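Local coordinates for protein spondin-1 (Homo sapiens, PDB 3COO) that binds heparin through its reelin-N domain and, as a secreted glycoprotein of the extracellular matrix, probably takes part in cell adhesion, at residues C134-A139 / T156-E161; R42-P47 / S55-L60; T91-D96 / F124-P129; L26-T31 / Y148-G153. One frame throughout, in Å; residues are numbered along the deposited sequence.

Contact 1: residues C134-A139 / T156-E161; sequences CVILKA and TKKLCE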
loop_
_atom_site.group_PDB
_atom_site.type_symbol
_atom_site.label_atom_id
_atom_site.label_comp_id
_atom_site.label_asym_id
_atom_site.label_seq_id
_atom_site.Cartn_x
_atom_site.Cartn_y
_atom_site.Cartn_z
ATOM N N CYS A 134 17.063 -25.769 -0.277
ATOM C CA CYS A 134 16.242 -24.843 -1.060
ATOM C C CYS A 134 15.821 -23.627 -0.233
ATOM O O CYS A 134 15.528 -23.726 0.980
ATOM C CB CYS A 134 15.029 -25.541 -1.680
ATOM S SG CYS A 134 15.492 -26.890 -2.819
ATOM N N VAL A 135 15.802 -22.472 -0.890
ATOM C CA VAL A 135 15.329 -21.249 -0.248
ATOM C C VAL A 135 14.105 -20.678 -0.993
ATOM O O VAL A 135 14.061 -20.730 -2.213
ATOM C CB VAL A 135 16.504 -20.199 -0.211
ATOM C CG1 VAL A 135 16.024 -18.836 0.287
ATOM C CG2 VAL A 135 17.600 -20.734 0.714
ATOM N N ILE A 136 13.134 -20.105 -0.277
ATOM C CA ILE A 136 12.011 -19.448 -0.918
ATOM C C ILE A 136 12.091 -17.958 -0.560
ATOM O O ILE A 136 12.035 -17.607 0.615
ATOM C CB ILE A 136 10.637 -19.991 -0.414
ATOM C CG1 ILE A 136 10.622 -21.524 -0.304
ATOM C CG2 ILE A 136 9.475 -19.484 -1.291
ATOM C CD1 ILE A 136 10.781 -22.271 -1.586
ATOM N N LEU A 137 12.264 -17.115 -1.577
ATOM C CA LEU A 137 12.246 -15.660 -1.441
ATOM C C LEU A 137 10.773 -15.293 -1.569
ATOM O O LEU A 137 10.101 -15.788 -2.487
ATOM C CB LEU A 137 13.079 -14.989 -2.563
ATOM C CG LEU A 137 14.620 -14.933 -2.473
ATOM C CD1 LEU A 137 15.181 -16.303 -2.462
ATOM C CD2 LEU A 137 15.251 -14.216 -3.703
ATOM N N LYS A 138 10.274 -14.457 -0.641
ATOM C CA LYS A 138 8.848 -14.166 -0.556
ATOM C C LYS A 138 8.608 -12.681 -0.282
ATOM O O LYS A 138 9.270 -12.079 0.558
ATOM C CB LYS A 138 8.210 -15.020 0.572
ATOM C CG LYS A 138 8.341 -16.560 0.309
ATOM C CD LYS A 138 7.344 -17.447 1.096
ATOM C CE LYS A 138 7.306 -17.178 2.589
ATOM N NZ LYS A 138 6.620 -18.307 3.362
ATOM N N ALA A 139 7.634 -12.098 -0.962
ATOM C CA ALA A 139 7.234 -10.723 -0.667
ATOM C C ALA A 139 5.766 -10.695 -0.252
ATOM O O ALA A 139 4.980 -11.575 -0.647
ATOM C CB ALA A 139 7.495 -9.797 -1.905
ATOM N N THR A 156 6.667 -15.002 -4.977
ATOM C CA THR A 156 7.601 -15.947 -4.380
ATOM C C THR A 156 8.487 -16.464 -5.474
ATOM O O THR A 156 8.020 -16.631 -6.590
ATOM C CB THR A 156 6.841 -17.176 -3.807
ATOM O OG1 THR A 156 6.432 -18.010 -4.900
ATOM C CG2 THR A 156 5.623 -16.745 -3.037
ATOM N N LYS A 157 9.754 -16.748 -5.165
ATOM C CA LYS A 157 10.644 -17.460 -6.080
ATOM C C LYS A 157 11.474 -18.445 -5.277
ATOM O O LYS A 157 12.079 -18.073 -4.286
ATOM C CB LYS A 157 11.589 -16.503 -6.817
ATOM C CG LYS A 157 10.907 -15.374 -7.571
ATOM C CD LYS A 157 10.115 -15.869 -8.795
ATOM C CE LYS A 157 8.893 -14.984 -9.013
ATOM N NZ LYS A 157 8.688 -14.704 -10.451
ATOM N N LYS A 158 11.486 -19.696 -5.717
ATOM C CA LYS A 158 12.273 -20.762 -5.111
ATOM C C LYS A 158 13.660 -20.897 -5.783
ATOM O O LYS A 158 13.766 -20.912 -7.023
ATOM C CB LYS A 158 11.506 -22.097 -5.258
ATOM C CG LYS A 158 12.244 -23.354 -4.753
ATOM C CD LYS A 158 11.297 -24.564 -4.731
ATOM C CE LYS A 158 12.046 -25.837 -4.435
ATOM N NZ LYS A 158 11.158 -27.058 -4.388
ATOM N N LEU A 159 14.710 -21.005 -4.966
ATOM C CA LEU A 159 16.047 -21.272 -5.486
ATOM C C LEU A 159 16.728 -22.395 -4.693
ATOM O O LEU A 159 16.823 -22.322 -3.465
ATOM C CB LEU A 159 16.879 -19.989 -5.412
ATOM C CG LEU A 159 16.596 -18.827 -6.370
ATOM C CD1 LEU A 159 17.321 -17.555 -5.919
ATOM C CD2 LEU A 159 17.027 -19.230 -7.796
ATOM N N CYS A 160 17.184 -23.442 -5.375
ATOM C CA CYS A 160 17.931 -24.502 -4.709
ATOM C C CYS A 160 19.408 -24.422 -5.053
ATOM O O CYS A 160 19.778 -23.701 -5.983
ATOM C CB CYS A 160 17.370 -25.874 -5.083
ATOM S SG CYS A 160 15.602 -25.991 -4.701
ATOM N N GLU A 161 20.239 -25.159 -4.306
ATOM C CA GLU A 161 21.677 -25.270 -4.604
ATOM C C GLU A 161 21.926 -25.913 -5.954
ATOM O O GLU A 161 21.301 -26.917 -6.298
ATOM C CB GLU A 161 22.435 -26.052 -3.536
ATOM C CG GLU A 161 22.451 -25.317 -2.214
ATOM C CD GLU A 161 23.130 -26.123 -1.140
ATOM O OE1 GLU A 161 22.407 -26.718 -0.266
ATOM O OE2 GLU A 161 24.385 -26.172 -1.219
#
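V135 and L159 face each other as an antiparallel hydrogen-bonded pair, and L137 and K157 form the next such pair along. The strands 135-139 and 156-161 run 4.6 Å apart at their closest, at 163° between their directions. V135 N gives a nearly straight bond to L159 O (2.8 Å), L159 N returns one to V135 O, and L137 and K157 exchange a second reciprocal couple. Between these rungs lie the non-hydrogen-bonded pairs I136-K158 and K138-T156.

Where the ladder ends, a covalent link takes over: C134 SG and C160 SG form a disulfide 2.1 Å long, with a torsion of 106° about the S-S bond. K158 runs alongside it. With CG anti to the backbone N (chi1 176°) and every later torsion extended, its chain rises straight from the strand, which brings CE to 3.9 Å from C134 SG, while NZ goes on to a salt bridge with E78. The lower part of the same chain is met by the tip of I136, whose CD1 lies 3.7 Å from K158 CG; the two side chains cross obliquely.

On the face shared by V135, L137, L159 and K157, the aliphatic side chains meet, while the end of K157 leads away. L137 CD1 comes 4.3 Å from L159 CD1, with V135 beside them. The opposite face bears I136, K138, T156 and K158. Through L137 the inward face meets L41 and V43 of strand 39-43 in the second sheet, as expected of a beta sandwich and consistent with the immunoglobulin-like E-set clan of the Reeler domain.

Contact 2: residues R42-P47 / S55-L60; sequences RVEGDP and SYRVTL
V43 reaches across to Y56 with one methyl: its CG1 lies 3.7 Å from Y56 CB and also rests obliquely against ring atom CD1. That branch is anti to the backbone N (chi1 -177°), which leaves CG2 to face V58. Further along the ring P47 takes over, its CG 4.0 Å from Y56 CE1, the two side chains sliding past each other in opposite directions. L137 of the other sheet touches V43 and V58, while the phenol oxygen at the far end of Y56 is bonded to K51 N.

Outward from this centre comes the ladder. R42 and T59 exchange two backbone bonds, and E44 N donates to R57 O at 2.8 Å. Beyond it the segments part, and a water bridges E44 O and R57 N. A type II turn from V43 to D46 carries the chain away; across it R42 NH2 holds D46 OD1 at 2.8 Å, with the oxygen in the guanidinium plane.

At the polar edge E44 and R57 lie side by side. The two salt bridges do different work: one ties the residue that follows strand 39-43 to strand 55-62, the other ties the turn to its own strand. R57 NE meets E44 OE2 at 2.7 Å, in the plane of the guanidinium but 45° above that of the carboxylate, so this pair probably owes as much to charge as to a directional bond.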
loop_
_atom_site.group_PDB
_atom_site.type_symbol
_atom_site.label_atom_id
_atom_site.label_comp_id
_atom_site.label_asym_id
_atom_site.label_seq_id
_atom_site.Cartn_x
_atom_site.Cartn_y
_atom_site.Cartn_z
ATOM N N ARG A 42 11.106 -10.769 -8.548
ATOM C CA ARG A 42 12.056 -11.385 -9.507
ATOM C C ARG A 42 13.508 -11.315 -9.051
ATOM O O ARG A 42 13.936 -10.338 -8.419
ATOM C CB ARG A 42 11.939 -10.717 -10.874
ATOM C CG ARG A 42 10.581 -10.967 -11.554
ATOM C CD ARG A 42 10.583 -10.653 -13.035
ATOM N NE ARG A 42 11.707 -11.274 -13.762
ATOM C CZ ARG A 42 12.862 -10.658 -14.039
ATOM N NH1 ARG A 42 13.067 -9.403 -13.638
ATOM N NH2 ARG A 42 13.819 -11.291 -14.704
ATOM N N VAL A 43 14.270 -12.339 -9.421
ATOM C CA VAL A 43 15.729 -12.346 -9.227
ATOM C C VAL A 43 16.401 -12.053 -10.566
ATOM O O VAL A 43 16.182 -12.768 -11.541
ATOM C CB VAL A 43 16.207 -13.687 -8.605
ATOM C CG1 VAL A 43 17.705 -13.664 -8.327
ATOM C CG2 VAL A 43 15.453 -13.952 -7.308
ATOM N N GLU A 44 17.206 -10.992 -10.614
ATOM C CA GLU A 44 17.878 -10.585 -11.841
ATOM C C GLU A 44 18.645 -11.764 -12.491
ATOM O O GLU A 44 19.378 -12.487 -11.806
ATOM C CB GLU A 44 18.784 -9.356 -11.583
ATOM C CG GLU A 44 19.931 -9.114 -12.600
ATOM C CD GLU A 44 20.435 -7.660 -12.574
ATOM O OE1 GLU A 44 19.854 -6.789 -13.280
ATOM O OE2 GLU A 44 21.426 -7.389 -11.855
ATOM N N GLY A 45 18.438 -11.948 -13.798
ATOM C CA GLY A 45 18.994 -13.100 -14.534
ATOM C C GLY A 45 18.107 -14.339 -14.444
ATOM O O GLY A 45 18.362 -15.333 -15.117
ATOM N N ASP A 46 17.060 -14.268 -13.619
ATOM C CA ASP A 46 16.145 -15.392 -13.362
ATOM C C ASP A 46 16.893 -16.714 -13.186
ATOM O O ASP A 46 16.688 -17.630 -13.971
ATOM C CB ASP A 46 15.108 -15.529 -14.490
ATOM C CG ASP A 46 14.199 -14.315 -14.604
ATOM O OD1 ASP A 46 13.914 -13.910 -15.744
ATOM O OD2 ASP A 46 13.772 -13.753 -13.567
ATOM N N PRO A 47 17.765 -16.812 -12.162
ATOM C CA PRO A 47 18.589 -18.017 -12.003
ATOM C C PRO A 47 17.722 -19.230 -11.718
ATOM O O PRO A 47 16.662 -19.108 -11.077
ATOM C CB PRO A 47 19.456 -17.694 -10.781
ATOM C CG PRO A 47 18.647 -16.667 -10.019
ATOM C CD PRO A 47 18.021 -15.835 -11.089
ATOM N N SER A 55 25.958 -12.559 -4.760
ATOM C CA SER A 55 24.982 -11.438 -4.578
ATOM C C SER A 55 23.979 -11.379 -5.731
ATOM O O SER A 55 24.370 -11.101 -6.867
ATOM C CB SER A 55 25.747 -10.067 -4.567
ATOM O OG SER A 55 24.837 -8.953 -4.529
ATOM N N TYR A 56 22.701 -11.589 -5.439
ATOM C CA TYR A 56 21.619 -11.540 -6.424
ATOM C C TYR A 56 20.829 -10.255 -6.214
ATOM O O TYR A 56 20.597 -9.849 -5.089
ATOM C CB TYR A 56 20.643 -12.737 -6.247
ATOM C CG TYR A 56 21.320 -14.039 -6.603
ATOM C CD1 TYR A 56 21.409 -14.465 -7.946
ATOM C CD2 TYR A 56 21.973 -14.781 -5.622
ATOM C CE1 TYR A 56 22.107 -15.651 -8.265
ATOM C CE2 TYR A 56 22.637 -15.934 -5.926
ATOM C CZ TYR A 56 22.717 -16.349 -7.245
ATOM O OH TYR A 56 23.401 -17.473 -7.510
ATOM N N ARG A 57 20.392 -9.659 -7.306
ATOM C CA ARG A 57 19.589 -8.462 -7.250
ATOM C C ARG A 57 18.124 -8.964 -7.248
ATOM O O ARG A 57 17.715 -9.746 -8.124
ATOM C CB ARG A 57 19.948 -7.584 -8.453
ATOM C CG ARG A 57 19.449 -6.170 -8.417
ATOM C CD ARG A 57 19.736 -5.481 -9.799
ATOM N NE ARG A 57 21.164 -5.291 -10.129
ATOM C CZ ARG A 57 21.881 -4.255 -9.703
ATOM N NH1 ARG A 57 23.156 -4.127 -10.040
ATOM N NH2 ARG A 57 21.301 -3.335 -8.943
ATOM N N VAL A 58 17.378 -8.583 -6.223
ATOM C CA VAL A 58 15.960 -8.993 -6.128
ATOM C C VAL A 58 15.020 -7.792 -6.180
ATOM O O VAL A 58 15.213 -6.808 -5.441
ATOM C CB VAL A 58 15.655 -10.097 -5.057
ATOM C CG1 VAL A 58 16.947 -10.837 -4.422
ATOM C CG2 VAL A 58 14.440 -9.844 -4.146
ATOM N N THR A 59 14.109 -7.821 -7.149
ATOM C CA THR A 59 13.140 -6.719 -7.306
ATOM C C THR A 59 11.685 -7.116 -7.202
ATOM O O THR A 59 11.247 -8.161 -7.746
ATOM C CB THR A 59 13.443 -5.733 -8.461
ATOM O OG1 THR A 59 12.251 -5.363 -9.212
ATOM C CG2 THR A 59 14.519 -6.142 -9.301
ATOM N N LEU A 60 10.976 -6.270 -6.465
ATOM C CA LEU A 60 9.531 -6.282 -6.381
ATOM C C LEU A 60 9.014 -5.154 -7.242
ATOM O O LEU A 60 9.391 -3.996 -7.052
ATOM C CB LEU A 60 9.113 -6.092 -4.909
ATOM C CG LEU A 60 7.631 -5.880 -4.613
ATOM C CD1 LEU A 60 6.945 -7.188 -4.884
ATOM C CD2 LEU A 60 7.522 -5.538 -3.136
HETATM O O HOH W 1 20.877 -11.028 -9.610
#

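Contact 3: residues T91-D96 / F124-P129; sequences TFQIID and FWIAPP
T91 and I126, and then Q93 and F124, are the hydrogen-bonded pairs that join the edge strand 91-93 to the strand 120-126 in the four-stranded antiparallel sheet of the beta sandwich. T91 and I126 exchange two backbone bonds, the shorter from I126 N to T91 O at 2.8 Å. Q93 and F124 exchange a second couple, in which Q93 N to F124 O, at 2.8 Å, is again the shorter.

Aromatic contacts mark the inner side. W125 directs the edge of its five-membered ring at the face of F92, with the centroids 4.8 Å apart and the planes at 52°; W125 CD1 sits over the centre of the phenyl ring. The indole swings there because its CG is anti to the backbone N (chi1 173°), and its NE1 is bonded to A89 O. Both residues also touch A75 of the facing sheet.

On the outer side the contact is CH-pi. I95, in the loop that follows, crosses F124 at about a right angle and lays CD1 over the ring, 3.6 Å from its centroid.

Solvent closes the end of the pair: a single water lies 2.9 Å from T91 OG1 and donates to I126 O at 2.8 Å.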
loop_
_atom_site.group_PDB
_atom_site.type_symbol
_atom_site.label_atom_id
_atom_site.label_comp_id
_atom_site.label_asym_id
_atom_site.label_seq_id
_atom_site.Cartn_x
_atom_site.Cartn_y
_atom_site.Cartn_z
ATOM N N THR A 91 21.570 -13.537 3.201
ATOM C CA THR A 91 21.614 -12.204 3.766
ATOM C C THR A 91 21.114 -11.103 2.810
ATOM O O THR A 91 21.748 -10.836 1.769
ATOM C CB THR A 91 23.069 -11.901 4.127
ATOM O OG1 THR A 91 23.605 -13.051 4.800
ATOM C CG2 THR A 91 23.171 -10.672 5.019
ATOM N N PHE A 92 20.011 -10.445 3.174
ATOM C CA PHE A 92 19.601 -9.241 2.435
ATOM C C PHE A 92 20.559 -8.110 2.676
ATOM O O PHE A 92 21.157 -8.014 3.758
ATOM C CB PHE A 92 18.164 -8.832 2.774
ATOM C CG PHE A 92 17.137 -9.725 2.142
ATOM C CD1 PHE A 92 16.962 -9.712 0.764
ATOM C CD2 PHE A 92 16.333 -10.550 2.927
ATOM C CE1 PHE A 92 16.009 -10.546 0.170
ATOM C CE2 PHE A 92 15.394 -11.399 2.333
ATOM C CZ PHE A 92 15.229 -11.377 0.954
ATOM N N GLN A 93 20.731 -7.262 1.657
ATOM C CA GLN A 93 21.567 -6.098 1.774
ATOM C C GLN A 93 20.787 -4.918 1.230
ATOM O O GLN A 93 20.243 -4.998 0.136
ATOM C CB GLN A 93 22.776 -6.264 0.883
ATOM C CG GLN A 93 24.067 -5.785 1.522
ATOM C CD GLN A 93 24.639 -6.872 2.445
ATOM O OE1 GLN A 93 23.895 -7.687 2.962
ATOM N NE2 GLN A 93 25.937 -6.832 2.694
ATOM N N ILE A 94 20.795 -3.800 1.942
ATOM C CA ILE A 94 19.975 -2.644 1.530
ATOM C C ILE A 94 20.704 -1.947 0.383
ATOM O O ILE A 94 21.912 -1.881 0.411
ATOM C CB ILE A 94 19.759 -1.667 2.697
ATOM C CG1 ILE A 94 19.019 -2.407 3.847
ATOM C CG2 ILE A 94 19.030 -0.347 2.225
ATOM C CD1 ILE A 94 17.722 -3.082 3.421
ATOM N N ILE A 95 19.958 -1.513 -0.625
ATOM C CA ILE A 95 20.495 -0.690 -1.729
ATOM C C ILE A 95 20.095 0.786 -1.503
ATOM O O ILE A 95 20.949 1.652 -1.480
ATOM C CB ILE A 95 19.996 -1.178 -3.120
ATOM C CG1 ILE A 95 20.569 -2.580 -3.450
ATOM C CG2 ILE A 95 20.352 -0.120 -4.288
ATOM C CD1 ILE A 95 20.059 -3.169 -4.773
ATOM N N ASP A 96 18.810 1.051 -1.341
ATOM C CA ASP A 96 18.331 2.421 -1.147
ATOM C C ASP A 96 18.067 2.539 0.345
ATOM O O ASP A 96 17.052 2.101 0.823
ATOM C CB ASP A 96 17.031 2.650 -1.952
ATOM C CG ASP A 96 16.301 3.980 -1.564
ATOM O OD1 ASP A 96 16.927 4.806 -0.894
ATOM O OD2 ASP A 96 15.100 4.175 -1.903
ATOM N N PHE A 124 19.799 -6.393 -2.606
ATOM C CA PHE A 124 20.653 -7.566 -2.881
ATOM C C PHE A 124 20.345 -8.655 -1.877
ATOM O O PHE A 124 19.920 -8.386 -0.738
ATOM C CB PHE A 124 22.166 -7.241 -2.848
ATOM C CG PHE A 124 22.599 -6.143 -3.800
ATOM C CD1 PHE A 124 22.522 -6.326 -5.190
ATOM C CD2 PHE A 124 23.129 -4.947 -3.318
ATOM C CE1 PHE A 124 22.946 -5.351 -6.068
ATOM C CE2 PHE A 124 23.613 -3.945 -4.216
ATOM C CZ PHE A 124 23.497 -4.130 -5.604
ATOM N N TRP A 125 20.562 -9.897 -2.301
ATOM C CA TRP A 125 20.403 -11.033 -1.391
ATOM C C TRP A 125 21.604 -11.923 -1.641
ATOM O O TRP A 125 21.899 -12.308 -2.802
ATOM C CB TRP A 125 19.095 -11.772 -1.654
ATOM C CG TRP A 125 18.949 -13.083 -0.848
ATOM C CD1 TRP A 125 18.589 -13.198 0.465
ATOM C CD2 TRP A 125 19.133 -14.426 -1.327
ATOM N NE1 TRP A 125 18.521 -14.523 0.846
ATOM C CE2 TRP A 125 18.866 -15.302 -0.238
ATOM C CE3 TRP A 125 19.527 -14.977 -2.561
ATOM C CZ2 TRP A 125 18.956 -16.700 -0.354
ATOM C CZ3 TRP A 125 19.618 -16.392 -2.672
ATOM C CH2 TRP A 125 19.293 -17.225 -1.590
ATOM N N ILE A 126 22.397 -12.129 -0.599
ATOM C CA ILE A 126 23.611 -12.932 -0.717
ATOM C C ILE A 126 23.288 -14.392 -0.394
ATOM O O ILE A 126 22.808 -14.678 0.693
ATOM C CB ILE A 126 24.736 -12.388 0.203
ATOM C CG1 ILE A 126 25.113 -10.937 -0.195
ATOM C CG2 ILE A 126 25.994 -13.328 0.183
ATOM C CD1 ILE A 126 25.984 -10.267 0.806
ATOM N N ALA A 127 23.550 -15.317 -1.326
ATOM C CA ALA A 127 23.119 -16.726 -1.128
ATOM C C ALA A 127 23.863 -17.355 0.042
ATOM O O ALA A 127 25.038 -17.017 0.275
ATOM C CB ALA A 127 23.332 -17.588 -2.412
ATOM N N PRO A 128 23.190 -18.278 0.781
ATOM C CA PRO A 128 23.745 -18.893 1.968
ATOM C C PRO A 128 24.752 -20.018 1.651
ATOM O O PRO A 128 24.868 -20.424 0.494
ATOM C CB PRO A 128 22.494 -19.485 2.651
ATOM C CG PRO A 128 21.650 -19.974 1.495
ATOM C CD PRO A 128 21.793 -18.724 0.563
ATOM N N PRO A 129 25.507 -20.472 2.661
ATOM C CA PRO A 129 26.564 -21.469 2.438
ATOM C C PRO A 129 26.080 -22.776 1.849
ATOM O O PRO A 129 24.897 -23.116 2.005
ATOM C CB PRO A 129 27.109 -21.747 3.838
ATOM C CG PRO A 129 26.717 -20.622 4.664
ATOM C CD PRO A 129 25.448 -20.031 4.065
HETATM O O HOH W 2 24.249 -15.243 3.049
#

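Contact 4: residues L26-T31 / Y148-G153; sequences LRAQGT and YFQDEG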
loop_
_atom_site.group_PDB
_atom_site.type_symbol
_atom_site.label_atom_id
_atom_site.label_comp_id
_atom_site.label_asym_id
_atom_site.label_seq_id
_atom_site.Cartn_x
_atom_site.Cartn_y
_atom_site.Cartn_z
ATOM N N LEU A 26 4.471 -14.935 9.128
ATOM C CA LEU A 26 3.758 -16.234 9.156
ATOM C C LEU A 26 3.459 -16.687 7.742
ATOM O O LEU A 26 3.544 -15.863 6.828
ATOM C CB LEU A 26 2.448 -16.100 9.945
ATOM C CG LEU A 26 2.500 -15.687 11.424
ATOM C CD1 LEU A 26 1.104 -15.641 12.019
ATOM C CD2 LEU A 26 3.391 -16.656 12.205
ATOM N N ARG A 27 3.127 -17.978 7.553
ATOM C CA ARG A 27 2.710 -18.489 6.235
ATOM C C ARG A 27 1.211 -18.466 6.194
ATOM O O ARG A 27 0.579 -18.958 7.119
ATOM C CB ARG A 27 3.107 -19.945 6.014
ATOM C CG ARG A 27 4.496 -20.219 5.658
ATOM C CD ARG A 27 4.745 -21.712 5.887
ATOM N NE ARG A 27 4.413 -22.510 4.716
ATOM C CZ ARG A 27 4.750 -23.788 4.558
ATOM N NH1 ARG A 27 4.405 -24.408 3.442
ATOM N NH2 ARG A 27 5.390 -24.458 5.525
ATOM N N ALA A 28 0.636 -17.958 5.114
ATOM C CA ALA A 28 -0.793 -18.095 4.891
ATOM C C ALA A 28 -1.189 -19.575 4.756
ATOM O O ALA A 28 -0.495 -20.348 4.079
ATOM C CB ALA A 28 -1.196 -17.273 3.656
ATOM N N GLN A 29 -2.253 -19.983 5.470
ATOM C CA GLN A 29 -2.872 -21.311 5.329
ATOM C C GLN A 29 -4.222 -21.113 4.592
ATOM O O GLN A 29 -4.912 -20.109 4.811
ATOM C CB GLN A 29 -3.125 -22.008 6.701
ATOM C CG GLN A 29 -2.041 -21.791 7.780
ATOM C CD GLN A 29 -2.074 -22.821 8.911
ATOM O OE1 GLN A 29 -3.123 -23.384 9.225
ATOM N NE2 GLN A 29 -0.916 -23.069 9.530
ATOM N N GLY A 30 -4.600 -22.063 3.732
ATOM C CA GLY A 30 -5.708 -21.838 2.781
ATOM C C GLY A 30 -5.320 -20.796 1.727
ATOM O O GLY A 30 -4.259 -20.158 1.837
ATOM N N THR A 31 -6.166 -20.611 0.706
ATOM C CA THR A 31 -5.860 -19.646 -0.377
ATOM C C THR A 31 -6.960 -18.594 -0.603
ATOM O O THR A 31 -8.020 -18.635 0.027
ATOM C CB THR A 31 -5.471 -20.363 -1.721
ATOM O OG1 THR A 31 -4.559 -19.544 -2.472
ATOM C CG2 THR A 31 -6.706 -20.703 -2.571
ATOM N N TYR A 148 1.228 -12.208 6.560
ATOM C CA TYR A 148 1.053 -13.559 6.042
ATOM C C TYR A 148 1.597 -13.571 4.648
ATOM O O TYR A 148 1.448 -12.571 3.891
ATOM C CB TYR A 148 -0.426 -13.936 6.016
ATOM C CG TYR A 148 -1.022 -14.106 7.384
ATOM C CD1 TYR A 148 -1.646 -13.031 8.042
ATOM C CD2 TYR A 148 -0.941 -15.319 8.027
ATOM C CE1 TYR A 148 -2.182 -13.203 9.305
ATOM C CE2 TYR A 148 -1.458 -15.502 9.269
ATOM C CZ TYR A 148 -2.081 -14.436 9.899
ATOM O OH TYR A 148 -2.588 -14.655 11.133
ATOM N N PHE A 149 2.352 -14.617 4.334
ATOM C CA PHE A 149 3.049 -14.686 3.045
ATOM C C PHE A 149 2.445 -15.876 2.302
ATOM O O PHE A 149 2.064 -16.879 2.927
ATOM C CB PHE A 149 4.574 -14.907 3.211
ATOM C CG PHE A 149 5.335 -13.704 3.707
ATOM C CD1 PHE A 149 5.337 -13.361 5.069
ATOM C CD2 PHE A 149 6.027 -12.892 2.818
ATOM C CE1 PHE A 149 6.077 -12.228 5.511
ATOM C CE2 PHE A 149 6.788 -11.785 3.246
ATOM C CZ PHE A 149 6.784 -11.451 4.606
ATOM N N GLN A 150 2.374 -15.795 0.976
ATOM C CA GLN A 150 1.846 -16.926 0.193
ATOM C C GLN A 150 2.981 -17.912 -0.119
ATOM O O GLN A 150 4.128 -17.483 -0.413
ATOM C CB GLN A 150 1.179 -16.435 -1.103
ATOM C CG GLN A 150 -0.135 -15.627 -0.912
ATOM C CD GLN A 150 -1.295 -16.434 -0.279
ATOM O OE1 GLN A 150 -1.977 -15.948 0.629
ATOM N NE2 GLN A 150 -1.522 -17.658 -0.764
ATOM N N ASP A 151 2.670 -19.212 -0.046
ATOM C CA ASP A 151 3.609 -20.284 -0.410
ATOM C C ASP A 151 4.008 -20.266 -1.881
ATOM O O ASP A 151 5.135 -20.655 -2.225
ATOM C CB ASP A 151 3.011 -21.680 -0.157
ATOM C CG ASP A 151 2.787 -21.990 1.321
ATOM O OD1 ASP A 151 3.244 -21.211 2.186
ATOM O OD2 ASP A 151 2.166 -23.054 1.602
ATOM N N GLU A 152 3.068 -19.906 -2.756
ATOM C CA GLU A 152 3.361 -19.805 -4.187
ATOM C C GLU A 152 2.761 -18.566 -4.875
ATOM O O GLU A 152 2.049 -17.781 -4.244
ATOM C CB GLU A 152 3.014 -21.103 -4.929
ATOM C CG GLU A 152 1.847 -21.879 -4.366
ATOM C CD GLU A 152 0.556 -21.632 -5.125
ATOM O OE1 GLU A 152 0.167 -22.523 -5.925
ATOM O OE2 GLU A 152 -0.067 -20.564 -4.915
ATOM N N GLY A 153 3.091 -18.383 -6.153
ATOM C CA GLY A 153 2.531 -17.299 -6.950
ATOM C C GLY A 153 3.591 -16.293 -7.332
ATOM O O GLY A 153 4.777 -16.524 -7.119
HETATM O O HOH W 3 0.906 -22.770 4.071
#
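L26 and R27 pair with Y148 and F149 in a short parallel ladder, after which the backbones diverge while side chains stay in touch. Its backbone bonds are two: F149 N donates to L26 O at 3.0 Å, and A28 N to F149 O at 2.8 Å. The L26 oxygen is also neighbour to the edge of the F149 ring, near its plane.

Charge supplies the second kind of contact. R27 bends at its third side-chain torsion (chi3 88°) and presents NE and NH1 together, side-on, to D151, one nitrogen to each oxygen. R27 NE meets D151 OD1 at 3.1 Å on the syn side, though tilted out of the carboxylate plane; R27 NH1 reaches D151 OD2 at 3.2 Å from above that plane. A water adds a further tie, donating to both A28 O and D151 OD2.

Apolar contact lies on the other face of the ladder, where L26 runs alongside Y148 and sets CD1 3.8 Å from the ring atom CE2. A28 CB follows, 4.2 Å from Y148 CB. Separately, A28 CB makes a van der Waals contact with a polar atom, Q150 OE1, at 3.4 Å.

The pair 25-27 and 147-149 lies over the six-stranded sheet: F149 packs on I74 and T72 of the strand 72-77 and on K138 and S140 of the strand 135-140, and R27 touches K138 as well.

How the contacts relate
Contacts 2 and 3 belong to the same four-stranded sheet, whose strands 55-62 and 120-126 are neighbours; Y56 O and W125 N probably form a hydrogen bond there. Contact 1 lies in the facing sheet, and the sandwich interior is where they meet: L137 packs on V43 and V58, V135 on W125. Contact 4 is the surface member, far from contacts 2 and 3, but touching contact 1 through K138 and T156. Chemistry follows place. Aliphatic and aromatic groups fill the inward faces of contacts 1 to 3. Contacts 2 and 4 each have a salt bridge between their segments and a bridging water, and contact 3 has a water at one end; only contact 1 is closed covalently.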